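Local coordinates for protein Orf11 (Staphylococcus phage P68, PDB 6O43) that is a potential phage lysin, which probably degrades the peptidoglycan cell wall of its staphylococcal host, at residues Ala146-Thr151 / Ala157-Leu162; Arg48-Ala53 / Thr91-Ile96. All blocks are in the same frame, centred on the assembly; numbering follows the deposited sequence.

Interaction 1 (Ala146-Thr151 / Ala157-Leu162); sequences AYIPLT and AAYYPL
Ile-148 reaches across from segment 146-151 to Ala-158 and Tyr-159 in the last turn of helix 152-159. Its CB bond already points toward the partner segment, and the side chain divides there. CG1, turned beside the backbone N and anti to the carbonyl carbon (chi1 -78°), lies 3.7 Å from CB of Ala-158. One bond further, CD1 fits against the same methyl, 3.6 Å from Ala-158 CB, and also meets the Tyr-159 ring obliquely, 4.0 Å from its CE2. The other branch, CG2, stays more distant, 4.3 Å from Tyr-159 CE2. Alanine suits this place because its short side chain lets the isoleucine branch come close to the helix; the Ala-158 CB also lies over the rim of one face of the Tyr-159 ring. Tyrosine offers carbon at its side and a polar end, whose OH is hydrogen-bonded to Asp-133. Phe-134 of helix 124-136 touches both Ile-148 and Tyr-159, while Phe-178 packs on Ala-158. No hydrogen bond links the two segments, so this buried contact rests on van der Waals packing and the exclusion of water from carbon surfaces.

Interaction 2 (Arg48-Ala53 / Thr91-Ile96); sequences RQVLKA and TDAKFI
The helix-helix interface between helix 44-57 and helix 89-104 is made here by Val-50 and Ala-53 on one side and Ala-93 and Lys-94 on the other. The two segments run in broadly the same direction, and their backbones come close: CA of Val-50 is 6.5 Å from CA of Ala-93, and CA of Ala-53 is 6.6 Å from CA of Lys-94. Each pair sets an alanine methyl against a larger side chain, and the small methyl leaves room for the backbones to approach this closely. In the buried half, Val-50 touches with one branch. Its CG1, anti to the backbone N (chi1 166°), meets CB of Ala-93 at 3.9 Å, whereas CG2 of Val-50 lies 4.7 Å from that methyl. In the other half, CB of Ala-53 points at the second helix and is met by the aliphatic chain of Lys-94. That chain is extended beyond CG and passes alongside the methyl, with CG 4.3 Å and CE 4.1 Å from Ala-53 CB. Lysine suits this margin, as its methylenes supply apolar contact while the ammonium group is carried past the alanine. Phe-64 of helix 61-71 packs on Val-50, and Trp-79 from a loop packs on Ala-93. Tyr-89 and Leu-90 extend the interface toward the start of helix 89-104, where Tyr-89 also lines the pocket of the bound triiodinated compound. Helix 44-57 is thus packed between helix 89-104 and helix 23-30, whose Ile-23 touches Leu-51.

How the interactions relate
Followed from the N terminus, the chain makes interaction 2 first: segment 91-96 returns to 48-53 after 37 residues that include helix 61-71. Interaction 1 opens only afterwards and is far more local, closing over only five residues, the beginning of helix 152-159. The two are therefore in series, neither nested nor crossed. Interactions 1 and 2 lie on opposite sides of the chain's centre, with their centres 25 Å apart and nearest atoms about 7 Å apart. Helix 89-104 connects the two regions: its early turns take part in interaction 2, and farther along Leu-100 touches Tyr-147, within segment 146-151 of interaction 1. Interaction 2 joins two helices far apart in sequence, whereas interaction 1 folds a short piece of chain back on the helix that follows it.

Interaction 1 (Ala146-Thr151 / Ala157-Leu162)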
loop_
_atom_site.group_PDB
_atom_site.type_symbol
_atom_site.label_atom_id
_atom_site.label_comp_id
_atom_site.label_asym_id
_atom_site.label_seq_id
_atom_site.Cartn_x
_atom_site.Cartn_y
_atom_site.Cartn_z
ATOM N N ALA A 146 0.676 -7.691 3.480
ATOM C CA ALA A 146 0.955 -7.735 2.048
ATOM C C ALA A 146 2.331 -7.171 1.709
ATOM O O ALA A 146 2.967 -7.633 0.754
ATOM C CB ALA A 146 -0.126 -6.976 1.278
ATOM N N TYR A 147 2.810 -6.185 2.465
ATOM C CA TYR A 147 4.034 -5.475 2.109
ATOM C C TYR A 147 5.198 -5.693 3.068
ATOM O O TYR A 147 6.340 -5.797 2.618
ATOM C CB TYR A 147 3.746 -3.975 1.997
ATOM C CG TYR A 147 2.867 -3.612 0.816
ATOM C CD1 TYR A 147 3.383 -3.578 -0.473
ATOM C CD2 TYR A 147 1.523 -3.301 0.990
ATOM C CE1 TYR A 147 2.589 -3.245 -1.561
ATOM C CE2 TYR A 147 0.718 -2.965 -0.093
ATOM C CZ TYR A 147 1.260 -2.938 -1.366
ATOM O OH TYR A 147 0.463 -2.607 -2.437
ATOM N N ILE A 148 4.949 -5.775 4.377
ATOM C CA ILE A 148 6.047 -5.716 5.350
ATOM C C ILE A 148 7.105 -6.793 5.122
ATOM O O ILE A 148 8.304 -6.463 5.137
ATOM C CB ILE A 148 5.486 -5.739 6.782
ATOM C CG1 ILE A 148 4.937 -4.357 7.158
ATOM C CG2 ILE A 148 6.558 -6.188 7.772
ATOM C CD1 ILE A 148 3.923 -4.383 8.267
ATOM N N PRO A 149 6.758 -8.069 4.926
ATOM C CA PRO A 149 7.807 -9.103 4.847
ATOM C C PRO A 149 8.750 -8.941 3.670
ATOM O O PRO A 149 9.881 -9.441 3.734
ATOM C CB PRO A 149 7.013 -10.411 4.732
ATOM C CG PRO A 149 5.626 -10.076 5.178
ATOM C CD PRO A 149 5.407 -8.641 4.827
ATOM N N LEU A 150 8.337 -8.247 2.608
ATOM C CA LEU A 150 8.989 -8.382 1.311
ATOM C C LEU A 150 10.123 -7.395 1.066
ATOM O O LEU A 150 11.008 -7.689 0.253
ATOM C CB LEU A 150 7.947 -8.249 0.198
ATOM C CG LEU A 150 6.929 -9.387 0.209
ATOM C CD1 LEU A 150 5.845 -9.169 -0.831
ATOM C CD2 LEU A 150 7.641 -10.712 -0.020
ATOM N N THR A 151 10.128 -6.240 1.724
ATOM C CA THR A 151 11.197 -5.269 1.549
ATOM C C THR A 151 11.513 -4.625 2.889
ATOM O O THR A 151 10.640 -4.494 3.753
ATOM C CB THR A 151 10.835 -4.177 0.532
ATOM O OG1 THR A 151 9.749 -3.392 1.039
ATOM C CG2 THR A 151 10.430 -4.791 -0.803
ATOM N N ALA A 157 8.932 1.561 7.106
ATOM C CA ALA A 157 7.778 2.453 7.040
ATOM C C ALA A 157 6.737 2.089 8.088
ATOM O O ALA A 157 6.112 2.973 8.685
ATOM C CB ALA A 157 7.157 2.419 5.642
ATOM N N ALA A 158 6.540 0.794 8.332
ATOM C CA ALA A 158 5.508 0.364 9.271
ATOM C C ALA A 158 5.970 0.464 10.722
ATOM O O ALA A 158 5.181 0.831 11.601
ATOM C CB ALA A 158 5.081 -1.071 8.957
ATOM N N TYR A 159 7.243 0.155 10.990
ATOM C CA TYR A 159 7.711 -0.087 12.350
ATOM C C TYR A 159 8.889 0.770 12.799
ATOM O O TYR A 159 9.191 0.778 13.998
ATOM C CB TYR A 159 8.109 -1.562 12.511
ATOM C CG TYR A 159 6.949 -2.531 12.478
ATOM C CD1 TYR A 159 5.800 -2.300 13.231
ATOM C CD2 TYR A 159 7.003 -3.677 11.695
ATOM C CE1 TYR A 159 4.740 -3.194 13.208
ATOM C CE2 TYR A 159 5.953 -4.573 11.666
ATOM C CZ TYR A 159 4.828 -4.330 12.423
ATOM O OH TYR A 159 3.782 -5.224 12.391
ATOM N N TYR A 160 9.576 1.463 11.896
ATOM C CA TYR A 160 10.719 2.284 12.281
ATOM C C TYR A 160 10.967 3.327 11.198
ATOM O O TYR A 160 11.958 3.239 10.460
ATOM C CB TYR A 160 11.961 1.418 12.507
ATOM C CG TYR A 160 13.128 2.159 13.131
ATOM C CD1 TYR A 160 13.069 2.611 14.444
ATOM C CD2 TYR A 160 14.293 2.396 12.410
ATOM C CE1 TYR A 160 14.135 3.283 15.019
ATOM C CE2 TYR A 160 15.360 3.067 12.976
ATOM C CZ TYR A 160 15.274 3.508 14.278
ATOM O OH TYR A 160 16.332 4.176 14.843
ATOM N N PRO A 161 10.078 4.317 11.072
ATOM C CA PRO A 161 10.161 5.252 9.938
ATOM C C PRO A 161 11.475 6.007 9.842
ATOM O O PRO A 161 11.815 6.473 8.748
ATOM C CB PRO A 161 8.981 6.204 10.187
ATOM C CG PRO A 161 8.006 5.390 10.981
ATOM C CD PRO A 161 8.863 4.533 11.879
ATOM N N LEU A 162 12.225 6.154 10.938
ATOM C CA LEU A 162 13.561 6.735 10.833
ATOM C C LEU A 162 14.414 5.991 9.817
ATOM O O LEU A 162 15.242 6.602 9.132
ATOM C CB LEU A 162 14.261 6.731 12.194
ATOM C CG LEU A 162 13.858 7.780 13.231
ATOM C CD1 LEU A 162 14.741 7.647 14.463
ATOM C CD2 LEU A 162 13.955 9.180 12.649
#

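Interaction 2 (Arg48-Ala53 / Thr91-Ile96)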
loop_
_atom_site.group_PDB
_atom_site.type_symbol
_atom_site.label_atom_id
_atom_site.label_comp_id
_atom_site.label_asym_id
_atom_site.label_seq_id
_atom_site.Cartn_x
_atom_site.Cartn_y
_atom_site.Cartn_z
ATOM N N ARG A 48 -13.796 3.794 -13.624
ATOM C CA ARG A 48 -14.795 2.985 -12.931
ATOM C C ARG A 48 -14.628 1.508 -13.237
ATOM O O ARG A 48 -14.759 0.663 -12.347
ATOM C CB ARG A 48 -16.202 3.425 -13.322
ATOM C CG ARG A 48 -16.621 4.721 -12.713
ATOM C CD ARG A 48 -17.949 5.192 -13.287
ATOM N NE ARG A 48 -18.170 6.584 -12.932
ATOM C CZ ARG A 48 -18.554 6.986 -11.728
ATOM N NH1 ARG A 48 -18.773 6.095 -10.770
ATOM N NH2 ARG A 48 -18.715 8.278 -11.484
ATOM N N GLN A 49 -14.390 1.176 -14.505
ATOM C CA GLN A 49 -14.156 -0.210 -14.886
ATOM C C GLN A 49 -13.023 -0.816 -14.064
ATOM O O GLN A 49 -13.135 -1.936 -13.553
ATOM C CB GLN A 49 -13.846 -0.277 -16.381
ATOM C CG GLN A 49 -13.776 -1.673 -16.954
ATOM C CD GLN A 49 -13.163 -1.689 -18.338
ATOM O OE1 GLN A 49 -12.403 -0.789 -18.702
ATOM N NE2 GLN A 49 -13.492 -2.709 -19.122
ATOM N N VAL A 50 -11.929 -0.070 -13.909
ATOM C CA VAL A 50 -10.778 -0.564 -13.159
ATOM C C VAL A 50 -11.129 -0.733 -11.686
ATOM O O VAL A 50 -10.903 -1.795 -11.095
ATOM C CB VAL A 50 -9.578 0.381 -13.346
ATOM C CG1 VAL A 50 -8.499 0.075 -12.322
ATOM C CG2 VAL A 50 -9.038 0.267 -14.764
ATOM N N LEU A 51 -11.692 0.307 -11.073
ATOM C CA LEU A 51 -11.997 0.248 -9.647
ATOM C C LEU A 51 -13.001 -0.857 -9.338
ATOM O O LEU A 51 -12.835 -1.606 -8.371
ATOM C CB LEU A 51 -12.513 1.605 -9.170
ATOM C CG LEU A 51 -11.471 2.717 -9.300
ATOM C CD1 LEU A 51 -12.016 4.043 -8.789
ATOM C CD2 LEU A 51 -10.197 2.323 -8.560
ATOM N N LYS A 52 -14.060 -0.967 -10.144
ATOM C CA LYS A 52 -15.011 -2.059 -9.957
ATOM C C LYS A 52 -14.319 -3.416 -10.048
ATOM O O LYS A 52 -14.637 -4.337 -9.289
ATOM C CB LYS A 52 -16.132 -1.964 -10.993
ATOM C CG LYS A 52 -17.096 -0.806 -10.794
ATOM C CD LYS A 52 -18.211 -0.857 -11.830
ATOM C CE LYS A 52 -18.809 -2.256 -11.913
ATOM N NZ LYS A 52 -20.001 -2.313 -12.812
ATOM N N ALA A 53 -13.373 -3.558 -10.977
ATOM C CA ALA A 53 -12.738 -4.852 -11.197
ATOM C C ALA A 53 -11.876 -5.261 -10.005
ATOM O O ALA A 53 -11.949 -6.407 -9.545
ATOM C CB ALA A 53 -11.909 -4.818 -12.481
ATOM N N THR A 91 -6.371 -6.171 -17.818
ATOM C CA THR A 91 -5.639 -7.370 -17.420
ATOM C C THR A 91 -4.632 -7.063 -16.319
ATOM O O THR A 91 -4.425 -7.874 -15.407
ATOM C CB THR A 91 -4.929 -7.976 -18.633
ATOM O OG1 THR A 91 -5.900 -8.382 -19.609
ATOM C CG2 THR A 91 -4.089 -9.178 -18.213
ATOM N N ASP A 92 -3.998 -5.891 -16.381
ATOM C CA ASP A 92 -2.986 -5.553 -15.387
ATOM C C ASP A 92 -3.617 -5.263 -14.029
ATOM O O ASP A 92 -3.091 -5.686 -12.993
ATOM C CB ASP A 92 -2.159 -4.357 -15.860
ATOM C CG ASP A 92 -0.889 -4.173 -15.051
ATOM O OD1 ASP A 92 0.085 -4.914 -15.300
ATOM O OD2 ASP A 92 -0.860 -3.302 -14.158
ATOM N N ALA A 93 -4.740 -4.541 -14.014
ATOM C CA ALA A 93 -5.406 -4.251 -12.748
ATOM C C ALA A 93 -5.845 -5.531 -12.052
ATOM O O ALA A 93 -5.653 -5.683 -10.839
ATOM C CB ALA A 93 -6.602 -3.324 -12.970
ATOM N N LYS A 94 -6.432 -6.468 -12.803
ATOM C CA LYS A 94 -6.873 -7.726 -12.206
ATOM C C LYS A 94 -5.686 -8.581 -11.769
ATOM O O LYS A 94 -5.742 -9.248 -10.727
ATOM C CB LYS A 94 -7.750 -8.498 -13.192
ATOM C CG LYS A 94 -9.038 -7.793 -13.601
ATOM C CD LYS A 94 -9.854 -8.689 -14.522
ATOM C CE LYS A 94 -11.119 -8.003 -15.011
ATOM N NZ LYS A 94 -11.853 -8.856 -15.984
ATOM N N PHE A 95 -4.615 -8.592 -12.561
ATOM C CA PHE A 95 -3.405 -9.307 -12.161
ATOM C C PHE A 95 -2.882 -8.785 -10.826
ATOM O O PHE A 95 -2.579 -9.564 -9.914
ATOM C CB PHE A 95 -2.345 -9.174 -13.259
ATOM C CG PHE A 95 -0.997 -9.728 -12.886
ATOM C CD1 PHE A 95 -0.795 -11.096 -12.781
ATOM C CD2 PHE A 95 0.079 -8.881 -12.664
ATOM C CE1 PHE A 95 0.453 -11.611 -12.443
ATOM C CE2 PHE A 95 1.329 -9.389 -12.329
ATOM C CZ PHE A 95 1.515 -10.756 -12.218
ATOM N N ILE A 96 -2.791 -7.461 -10.687
ATOM C CA ILE A 96 -2.247 -6.884 -9.462
ATOM C C ILE A 96 -3.223 -7.039 -8.305
ATOM O O ILE A 96 -2.808 -7.176 -7.146
ATOM C CB ILE A 96 -1.870 -5.411 -9.686
ATOM C CG1 ILE A 96 -0.658 -5.316 -10.614
ATOM C CG2 ILE A 96 -1.590 -4.731 -8.355
ATOM C CD1 ILE A 96 0.511 -6.207 -10.182
#